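Local coordinates for acyl-CoA synthetase (AMP-forming)/AMP-acid ligase II-like protein (Dyadobacter fermentans, PDB 4GS5) that probably activates medium-chain fatty acids or related carboxylic acids with ATP, as an adenylate intermediate, for transfer to coenzyme A, at residues M4-L12 against M100-E110; A198-P206 against I238-I246. All blocks are in the same frame, centred on the assembly; numbering follows the deposited sequence.

Contact 1. Residues M4-L12 against M100-E110; sequences MIWTTGKTL and MELDWELTVTE
Thr-8 and Leu-106 lie side by side, both pointing to the face of the sheet that also carries Trp-6 and Val-108, and they touch through methyl Thr-8 CG2, 3.9 Å from Leu-106 CB. With Thr-8 OG1 anti to the backbone N (chi1 -167°), that methyl sits between N and carbonyl carbon and meets leucine, while the hydroxyl is engaged by Gln-16. Trp-6 comes to Val-108 obliquely, CE3 being 4.3 Å from methyl CG2, and one face of the indole is covered near its rim by Thr-8 CB of its own strand. Beneath these side chains the pairs Trp-6/Val-108 and Thr-8/Leu-106 are each closed by two backbone hydrogen bonds, the straightest being Thr-8 N to Leu-106 O at 2.9 Å and 172°. The arrangement is an antiparallel pairing of strands 5-8 and 105-109, by which the N-terminal strand is added to the border of the parallel strands of the AMP-binding domain. Helix 22-36 covers the face of Trp-6 and Thr-8, through Tyr-28 and Met-31. On the other face Thr-7 and Thr-107 form a non-hydrogen-bonded pair, and the side chains of Thr-7 and Glu-105 cross at a slant, Thr-7 CG2 lying 4.0 Å from Glu-105 OE1. Beyond the strands, Lys-10 is extended as far as CE and bends only at its last torsion (chi4 -56°), with CD 3.5 Å from Asp-103 OD1; NZ stays 5.6 Å from Asp-103 OD1, so no salt bridge forms. A water links the two backbones here, accepting from Lys-10 N and donating to Trp-104 O at 2.8 Å.

Contact 2. Residues A198-P206 against I238-I246; sequences ASELYVFLP and IHGNAFQWI. With EDO (1,2-ethanediol), chain X.
Glu-200 opens the contact, its carbonyl O joined through one water to Trp-245 N. Leu-201 follows, laying methyl CD2 against the backbone of Phe-243, 3.6 Å from its O, and 3.7 Å from His-239 ND1. Its CD1 packs against Ala-242 CB. Tyr-202 then pairs with Phe-243 by two backbone hydrogen bonds, and its CB stands over the face of the phenylalanine ring, 3.9 Å from the centroid, in a CH-pi contact. The two rings are near parallel, at 24°, but slid apart so that they barely overlap. Phe-243 reaches this place because its CG lies between backbone N and carbonyl carbon (chi1 75°). Val-203 projects to the other face, with CG2 3.9 Å from Ala-242 CB and CG1 against the backbone O and the side-chain ND2 of Asn-241. The backbone N-H of Phe-204 is given to Asn-241 O, N to O 3.0 Å, and its ring brings CZ to 3.4 Å from Phe-243 CD2, the rings inclined obliquely at 37°. Were Phe-204 cut back to an alanine, the Phe-243 ring would probably face a gap, and Tyr-210, which stacks on the same phenyl group, would lose its partner. Tyr-179 meets Phe-243 edge-to-face, extending the group. Strands 202-204 and 242-248 thus form an antiparallel pair whose one face bears an aromatic cluster of Tyr-202, Phe-204 and Phe-243.

Both contacts illustrate how antiparallel strand pairing combines a regular backbone with different side chains. Each is partly buried, but the centre of contact 1 is about 27 Å from the centre of the chain, at the edge strand, and that of contact 2 about 13 Å. They share no strand; their centres are about 32 Å apart, the nearest atoms about 11 Å. In contact 1, strand 5-8, outermost in this chain, pairs with 105-109 by backbone bonds, the side chains being a mix of threonines, aliphatics and one tryptophan, with a helix over one face. Contact 2, between strands with neighbours on their other sides, clusters three aromatic rings, and strands rather than helices supply much of its surroundings.

Contact 1. Residues M4-L12 against M100-E110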
loop_
_atom_site.group_PDB
_atom_site.type_symbol
_atom_site.label_atom_id
_atom_site.label_comp_id
_atom_site.label_asym_id
_atom_site.label_seq_id
_atom_site.Cartn_x
_atom_site.Cartn_y
_atom_site.Cartn_z
HETATM N N MSE A 4 2.470 19.234 -25.477
HETATM C CA MSE A 4 2.116 18.673 -24.170
HETATM C C MSE A 4 2.694 17.280 -23.930
HETATM O O MSE A 4 2.347 16.620 -22.944
HETATM C CB MSE A 4 0.596 18.664 -23.959
HETATM C CG MSE A 4 0.115 19.793 -23.058
HETATM SE SE MSE A 4 0.719 21.529 -23.728
HETATM C CE MSE A 4 0.666 22.559 -22.071
ATOM N N ILE A 5 3.568 16.840 -24.832
ATOM C CA ILE A 5 4.311 15.594 -24.652
ATOM C C ILE A 5 5.735 15.691 -25.192
ATOM O O ILE A 5 5.983 16.314 -26.224
ATOM C CB ILE A 5 3.609 14.384 -25.305
ATOM C CG1 ILE A 5 3.531 14.544 -26.821
ATOM C CG2 ILE A 5 2.222 14.193 -24.736
ATOM C CD1 ILE A 5 2.808 13.390 -27.497
ATOM N N TRP A 6 6.673 15.083 -24.478
ATOM C CA TRP A 6 8.053 14.988 -24.943
ATOM C C TRP A 6 8.428 13.517 -25.137
ATOM O O TRP A 6 8.304 12.707 -24.213
ATOM C CB TRP A 6 8.992 15.673 -23.945
ATOM C CG TRP A 6 10.443 15.655 -24.329
ATOM C CD1 TRP A 6 11.008 16.214 -25.445
ATOM C CD2 TRP A 6 11.521 15.067 -23.585
ATOM N NE1 TRP A 6 12.367 15.994 -25.446
ATOM C CE2 TRP A 6 12.707 15.301 -24.318
ATOM C CE3 TRP A 6 11.596 14.362 -22.378
ATOM C CZ2 TRP A 6 13.954 14.848 -23.875
ATOM C CZ3 TRP A 6 12.836 13.915 -21.945
ATOM C CH2 TRP A 6 13.996 14.158 -22.690
ATOM N N THR A 7 8.861 13.164 -26.342
ATOM C CA THR A 7 9.189 11.772 -26.650
ATOM C C THR A 7 10.688 11.521 -26.543
ATOM O O THR A 7 11.492 12.262 -27.099
ATOM C CB THR A 7 8.690 11.364 -28.051
ATOM O OG1 THR A 7 7.266 11.522 -28.117
ATOM C CG2 THR A 7 9.045 9.904 -28.345
ATOM N N THR A 8 11.065 10.472 -25.824
ATOM C CA THR A 8 12.476 10.213 -25.574
ATOM C C THR A 8 12.813 8.730 -25.456
ATOM O O THR A 8 11.944 7.855 -25.585
ATOM C CB THR A 8 12.989 10.994 -24.319
ATOM O OG1 THR A 8 14.421 10.968 -24.285
ATOM C CG2 THR A 8 12.437 10.397 -23.021
ATOM N N GLY A 9 14.085 8.453 -25.208
ATOM C CA GLY A 9 14.594 7.096 -25.197
ATOM C C GLY A 9 16.088 7.112 -24.956
ATOM O O GLY A 9 16.710 8.186 -24.942
ATOM N N LYS A 10 16.660 5.928 -24.756
ATOM C CA LYS A 10 18.090 5.792 -24.512
ATOM C C LYS A 10 18.886 6.413 -25.648
ATOM O O LYS A 10 19.680 7.340 -25.438
ATOM C CB LYS A 10 18.464 4.321 -24.366
ATOM C CG LYS A 10 19.851 4.055 -23.809
ATOM C CD LYS A 10 20.098 2.551 -23.673
ATOM C CE LYS A 10 21.459 2.252 -23.057
ATOM N NZ LYS A 10 22.580 2.881 -23.825
ATOM N N THR A 11 18.667 5.926 -26.861
ATOM C CA THR A 11 19.436 6.451 -27.981
ATOM C C THR A 11 18.927 7.826 -28.408
ATOM O O THR A 11 19.708 8.679 -28.825
ATOM C CB THR A 11 19.508 5.464 -29.180
ATOM O OG1 THR A 11 18.366 5.629 -30.033
ATOM C CG2 THR A 11 19.593 4.030 -28.674
ATOM N N LEU A 12 17.626 8.057 -28.287
ATOM C CA LEU A 12 17.085 9.349 -28.695
ATOM C C LEU A 12 17.588 10.484 -27.786
ATOM O O LEU A 12 17.638 11.649 -28.191
ATOM C CB LEU A 12 15.557 9.304 -28.750
ATOM C CG LEU A 12 14.839 10.561 -29.240
ATOM C CD1 LEU A 12 15.496 11.106 -30.495
ATOM C CD2 LEU A 12 13.367 10.266 -29.484
HETATM N N MSE A 100 15.296 3.426 -19.745
HETATM C CA MSE A 100 16.675 3.399 -20.219
HETATM C C MSE A 100 17.323 2.033 -20.026
HETATM O O MSE A 100 18.154 1.610 -20.829
HETATM C CB MSE A 100 17.508 4.476 -19.534
HETATM C CG MSE A 100 17.227 5.875 -20.026
HETATM SE SE MSE A 100 18.331 7.103 -19.033
HETATM C CE MSE A 100 17.580 6.854 -17.255
ATOM N N GLU A 101 16.954 1.349 -18.951
ATOM C CA GLU A 101 17.505 0.027 -18.699
ATOM C C GLU A 101 16.926 -1.030 -19.631
ATOM O O GLU A 101 17.617 -1.973 -20.003
ATOM C CB GLU A 101 17.292 -0.369 -17.242
ATOM C CG GLU A 101 18.203 0.375 -16.296
ATOM C CD GLU A 101 19.658 0.020 -16.535
ATOM O OE1 GLU A 101 20.084 -1.058 -16.061
ATOM O OE2 GLU A 101 20.363 0.804 -17.210
ATOM N N LEU A 102 15.671 -0.847 -20.029
ATOM C CA LEU A 102 14.915 -1.884 -20.736
ATOM C C LEU A 102 14.678 -1.522 -22.206
ATOM O O LEU A 102 14.031 -2.266 -22.936
ATOM C CB LEU A 102 13.578 -2.135 -20.017
ATOM C CG LEU A 102 13.709 -2.563 -18.542
ATOM C CD1 LEU A 102 12.356 -2.677 -17.817
ATOM C CD2 LEU A 102 14.470 -3.872 -18.423
ATOM N N ASP A 103 15.211 -0.375 -22.627
ATOM C CA ASP A 103 15.084 0.101 -24.012
ATOM C C ASP A 103 13.620 0.332 -24.397
ATOM O O ASP A 103 13.120 -0.235 -25.376
ATOM C CB ASP A 103 15.717 -0.880 -25.010
ATOM C CG ASP A 103 17.209 -1.051 -24.809
ATOM O OD1 ASP A 103 17.866 -0.134 -24.272
ATOM O OD2 ASP A 103 17.725 -2.116 -25.216
ATOM N N TRP A 104 12.922 1.151 -23.625
ATOM C CA TRP A 104 11.551 1.471 -23.983
ATOM C C TRP A 104 11.529 2.754 -24.788
ATOM O O TRP A 104 12.452 3.554 -24.702
ATOM C CB TRP A 104 10.703 1.694 -22.740
ATOM C CG TRP A 104 10.487 0.500 -21.863
ATOM C CD1 TRP A 104 10.848 -0.798 -22.105
ATOM C CD2 TRP A 104 9.863 0.515 -20.575
ATOM N NE1 TRP A 104 10.468 -1.595 -21.039
ATOM C CE2 TRP A 104 9.865 -0.810 -20.089
ATOM C CE3 TRP A 104 9.294 1.525 -19.791
ATOM C CZ2 TRP A 104 9.318 -1.154 -18.848
ATOM C CZ3 TRP A 104 8.742 1.180 -18.547
ATOM C CH2 TRP A 104 8.771 -0.148 -18.092
ATOM N N GLU A 105 10.463 2.956 -25.553
ATOM C CA GLU A 105 10.143 4.280 -26.056
ATOM C C GLU A 105 9.334 4.988 -24.969
ATOM O O GLU A 105 8.280 4.500 -24.566
ATOM C CB GLU A 105 9.305 4.168 -27.323
ATOM C CG GLU A 105 8.916 5.505 -27.928
ATOM C CD GLU A 105 7.912 5.364 -29.058
ATOM O OE1 GLU A 105 7.502 6.403 -29.619
ATOM O OE2 GLU A 105 7.533 4.219 -29.391
ATOM N N LEU A 106 9.821 6.128 -24.486
ATOM C CA LEU A 106 9.121 6.852 -23.429
ATOM C C LEU A 106 8.337 8.031 -23.987
ATOM O O LEU A 106 8.892 8.886 -24.694
ATOM C CB LEU A 106 10.096 7.341 -22.349
ATOM C CG LEU A 106 10.939 6.277 -21.651
ATOM C CD1 LEU A 106 12.019 6.909 -20.802
ATOM C CD2 LEU A 106 10.042 5.394 -20.800
ATOM N N THR A 107 7.048 8.075 -23.671
ATOM C CA THR A 107 6.230 9.245 -23.958
ATOM C C THR A 107 5.935 9.974 -22.654
ATOM O O THR A 107 5.162 9.504 -21.825
ATOM C CB THR A 107 4.906 8.867 -24.631
ATOM O OG1 THR A 107 5.172 8.266 -25.898
ATOM C CG2 THR A 107 4.025 10.103 -24.825
ATOM N N VAL A 108 6.567 11.121 -22.464
ATOM C CA VAL A 108 6.453 11.817 -21.206
ATOM C C VAL A 108 5.408 12.909 -21.324
ATOM O O VAL A 108 5.494 13.760 -22.210
ATOM C CB VAL A 108 7.795 12.441 -20.784
ATOM C CG1 VAL A 108 7.678 13.053 -19.392
ATOM C CG2 VAL A 108 8.902 11.392 -20.829
ATOM N N THR A 109 4.423 12.883 -20.433
ATOM C CA THR A 109 3.384 13.906 -20.421
ATOM C C THR A 109 3.363 14.621 -19.072
ATOM O O THR A 109 3.888 14.101 -18.088
ATOM C CB THR A 109 1.997 13.305 -20.691
ATOM O OG1 THR A 109 1.053 14.364 -20.890
ATOM C CG2 THR A 109 1.552 12.485 -19.514
ATOM N N GLU A 110 2.769 15.811 -19.031
ATOM C CA GLU A 110 2.651 16.546 -17.780
ATOM C C GLU A 110 1.674 15.807 -16.891
ATOM O O GLU A 110 0.619 15.366 -17.349
ATOM C CB GLU A 110 2.202 17.997 -18.015
ATOM C CG GLU A 110 3.044 18.714 -19.058
ATOM C CD GLU A 110 2.928 20.238 -19.018
ATOM O OE1 GLU A 110 1.933 20.769 -18.473
ATOM O OE2 GLU A 110 3.847 20.904 -19.543
HETATM O O HOH W 1 15.217 3.470 -24.419
#

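Contact 2. Residues A198-P206 against I238-I246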
loop_
_atom_site.group_PDB
_atom_site.type_symbol
_atom_site.label_atom_id
_atom_site.label_comp_id
_atom_site.label_asym_id
_atom_site.label_seq_id
_atom_site.Cartn_x
_atom_site.Cartn_y
_atom_site.Cartn_z
ATOM N N ALA A 198 -6.878 -12.940 -10.587
ATOM C CA ALA A 198 -7.148 -11.838 -9.673
ATOM C C ALA A 198 -7.274 -12.340 -8.239
ATOM O O ALA A 198 -7.932 -13.342 -7.985
ATOM C CB ALA A 198 -8.430 -11.123 -10.080
ATOM N N SER A 199 -6.650 -11.646 -7.299
ATOM C CA SER A 199 -6.758 -12.049 -5.904
ATOM C C SER A 199 -6.204 -11.026 -4.937
ATOM O O SER A 199 -5.729 -9.956 -5.334
ATOM C CB SER A 199 -6.083 -13.400 -5.671
ATOM O OG SER A 199 -4.741 -13.224 -5.281
ATOM N N GLU A 200 -6.298 -11.347 -3.652
ATOM C CA GLU A 200 -5.804 -10.442 -2.626
ATOM C C GLU A 200 -4.301 -10.586 -2.402
ATOM O O GLU A 200 -3.710 -9.778 -1.692
ATOM C CB GLU A 200 -6.550 -10.644 -1.302
ATOM C CG GLU A 200 -7.927 -9.994 -1.249
ATOM C CD GLU A 200 -9.049 -10.999 -1.429
ATOM O OE1 GLU A 200 -8.745 -12.183 -1.689
ATOM O OE2 GLU A 200 -10.231 -10.609 -1.308
ATOM N N LEU A 201 -3.682 -11.594 -3.017
ATOM C CA LEU A 201 -2.265 -11.870 -2.771
ATOM C C LEU A 201 -1.369 -10.887 -3.509
ATOM O O LEU A 201 -1.606 -10.560 -4.668
ATOM C CB LEU A 201 -1.871 -13.297 -3.170
ATOM C CG LEU A 201 -2.380 -14.501 -2.371
ATOM C CD1 LEU A 201 -1.827 -15.776 -3.005
ATOM C CD2 LEU A 201 -2.009 -14.462 -0.883
ATOM N N TYR A 202 -0.342 -10.410 -2.823
ATOM C CA TYR A 202 0.753 -9.721 -3.492
ATOM C C TYR A 202 1.831 -10.767 -3.759
ATOM O O TYR A 202 2.320 -11.394 -2.828
ATOM C CB TYR A 202 1.313 -8.621 -2.595
ATOM C CG TYR A 202 0.379 -7.432 -2.372
ATOM C CD1 TYR A 202 0.324 -6.372 -3.279
ATOM C CD2 TYR A 202 -0.409 -7.360 -1.239
ATOM C CE1 TYR A 202 -0.510 -5.272 -3.053
ATOM C CE2 TYR A 202 -1.244 -6.267 -1.001
ATOM C CZ TYR A 202 -1.288 -5.233 -1.907
ATOM O OH TYR A 202 -2.124 -4.174 -1.658
ATOM N N VAL A 203 2.211 -10.947 -5.018
ATOM C CA VAL A 203 3.241 -11.913 -5.377
ATOM C C VAL A 203 4.610 -11.234 -5.433
ATOM O O VAL A 203 4.806 -10.266 -6.168
ATOM C CB VAL A 203 2.923 -12.584 -6.719
ATOM C CG1 VAL A 203 3.999 -13.607 -7.101
ATOM C CG2 VAL A 203 1.533 -13.257 -6.666
ATOM N N PHE A 204 5.550 -11.736 -4.639
ATOM C CA PHE A 204 6.897 -11.161 -4.559
ATOM C C PHE A 204 7.619 -11.129 -5.906
ATOM O O PHE A 204 7.664 -12.124 -6.625
ATOM C CB PHE A 204 7.747 -11.939 -3.543
ATOM C CG PHE A 204 7.346 -11.701 -2.106
ATOM C CD1 PHE A 204 7.552 -10.451 -1.507
ATOM C CD2 PHE A 204 6.737 -12.713 -1.366
ATOM C CE1 PHE A 204 7.172 -10.221 -0.188
ATOM C CE2 PHE A 204 6.345 -12.499 -0.040
ATOM C CZ PHE A 204 6.568 -11.261 0.557
ATOM N N LEU A 205 8.186 -9.972 -6.238
ATOM C CA LEU A 205 9.022 -9.833 -7.423
ATOM C C LEU A 205 10.289 -10.680 -7.281
ATOM O O LEU A 205 10.750 -10.940 -6.172
ATOM C CB LEU A 205 9.400 -8.363 -7.621
ATOM C CG LEU A 205 8.254 -7.441 -8.026
ATOM C CD1 LEU A 205 8.659 -5.977 -7.880
ATOM C CD2 LEU A 205 7.818 -7.742 -9.440
ATOM N N PRO A 206 10.869 -11.106 -8.412
ATOM C CA PRO A 206 12.060 -11.960 -8.329
ATOM C C PRO A 206 13.234 -11.184 -7.725
ATOM O O PRO A 206 13.378 -9.989 -7.985
ATOM C CB PRO A 206 12.346 -12.299 -9.796
ATOM C CG PRO A 206 11.809 -11.101 -10.564
ATOM C CD PRO A 206 10.607 -10.624 -9.784
ATOM N N ILE A 238 2.257 -15.260 4.781
ATOM C CA ILE A 238 2.952 -15.683 3.569
ATOM C C ILE A 238 2.388 -17.009 3.027
ATOM O O ILE A 238 2.074 -17.912 3.792
ATOM C CB ILE A 238 4.490 -15.729 3.786
ATOM C CG1 ILE A 238 5.018 -14.295 3.974
ATOM C CG2 ILE A 238 5.200 -16.398 2.612
ATOM C CD1 ILE A 238 6.468 -14.197 4.337
ATOM N N HIS A 239 2.244 -17.098 1.709
ATOM C CA HIS A 239 1.789 -18.328 1.048
ATOM C C HIS A 239 2.683 -18.592 -0.162
ATOM O O HIS A 239 2.500 -17.987 -1.232
ATOM C CB HIS A 239 0.352 -18.165 0.549
ATOM C CG HIS A 239 -0.647 -17.920 1.630
ATOM N ND1 HIS A 239 -1.120 -16.660 1.941
ATOM C CD2 HIS A 239 -1.272 -18.771 2.472
ATOM C CE1 HIS A 239 -1.990 -16.750 2.929
ATOM N NE2 HIS A 239 -2.094 -18.021 3.276
ATOM N N GLY A 240 3.669 -19.460 -0.006
ATOM C CA GLY A 240 4.645 -19.633 -1.067
ATOM C C GLY A 240 5.276 -18.277 -1.367
ATOM O O GLY A 240 5.546 -17.500 -0.451
ATOM N N ASN A 241 5.485 -17.962 -2.641
ATOM C CA ASN A 241 6.140 -16.706 -3.005
ATOM C C ASN A 241 5.219 -15.482 -3.098
ATOM O O ASN A 241 5.352 -14.662 -4.006
ATOM C CB ASN A 241 6.895 -16.875 -4.322
ATOM C CG ASN A 241 5.970 -16.872 -5.520
ATOM O OD1 ASN A 241 4.808 -17.289 -5.428
ATOM N ND2 ASN A 241 6.476 -16.388 -6.652
ATOM N N ALA A 242 4.298 -15.358 -2.150
ATOM C CA ALA A 242 3.302 -14.294 -2.159
ATOM C C ALA A 242 2.812 -14.074 -0.739
ATOM O O ALA A 242 3.048 -14.900 0.140
ATOM C CB ALA A 242 2.106 -14.667 -3.083
ATOM N N PHE A 243 2.123 -12.969 -0.495
ATOM C CA PHE A 243 1.585 -12.761 0.839
ATOM C C PHE A 243 0.234 -12.107 0.812
ATOM O O PHE A 243 -0.148 -11.451 -0.155
ATOM C CB PHE A 243 2.544 -11.942 1.722
ATOM C CG PHE A 243 2.578 -10.455 1.386
ATOM C CD1 PHE A 243 1.744 -9.560 2.033
ATOM C CD2 PHE A 243 3.476 -9.966 0.444
ATOM C CE1 PHE A 243 1.796 -8.186 1.737
ATOM C CE2 PHE A 243 3.542 -8.596 0.145
ATOM C CZ PHE A 243 2.707 -7.710 0.782
ATOM N N GLN A 244 -0.493 -12.303 1.900
ATOM C CA GLN A 244 -1.742 -11.625 2.098
ATOM C C GLN A 244 -1.551 -10.652 3.247
ATOM O O GLN A 244 -1.013 -11.012 4.308
ATOM C CB GLN A 244 -2.832 -12.623 2.481
ATOM C CG GLN A 244 -4.112 -11.937 2.867
ATOM C CD GLN A 244 -5.215 -12.920 3.235
ATOM O OE1 GLN A 244 -4.959 -14.103 3.495
ATOM N NE2 GLN A 244 -6.447 -12.428 3.265
ATOM N N TRP A 245 -1.990 -9.420 3.050
ATOM C CA TRP A 245 -1.916 -8.436 4.122
ATOM C C TRP A 245 -3.081 -8.678 5.083
ATOM O O TRP A 245 -4.221 -8.786 4.652
ATOM C CB TRP A 245 -2.000 -7.027 3.539
ATOM C CG TRP A 245 -1.919 -5.901 4.560
ATOM C CD1 TRP A 245 -0.781 -5.295 5.020
ATOM C CD2 TRP A 245 -3.014 -5.249 5.226
ATOM N NE1 TRP A 245 -1.102 -4.307 5.921
ATOM C CE2 TRP A 245 -2.461 -4.262 6.071
ATOM C CE3 TRP A 245 -4.404 -5.396 5.182
ATOM C CZ2 TRP A 245 -3.249 -3.430 6.860
ATOM C CZ3 TRP A 245 -5.189 -4.558 5.969
ATOM C CH2 TRP A 245 -4.609 -3.587 6.791
ATOM N N ILE A 246 -2.777 -8.744 6.374
ATOM C CA ILE A 246 -3.767 -9.045 7.410
ATOM C C ILE A 246 -4.150 -7.790 8.191
ATOM O O ILE A 246 -5.324 -7.582 8.482
ATOM C CB ILE A 246 -3.219 -10.057 8.421
ATOM C CG1 ILE A 246 -2.892 -11.394 7.736
ATOM C CG2 ILE A 246 -4.192 -10.252 9.581
ATOM C CD1 ILE A 246 -4.019 -11.924 6.863
HETATM C C1 EDO X . 15.268 -10.191 -12.086
HETATM O O1 EDO X . 15.051 -9.674 -13.400
HETATM C C2 EDO X . 15.224 -9.029 -11.105
HETATM O O2 EDO X . 15.451 -9.493 -9.765
HETATM O O HOH W 2 -3.517 -8.616 0.692
#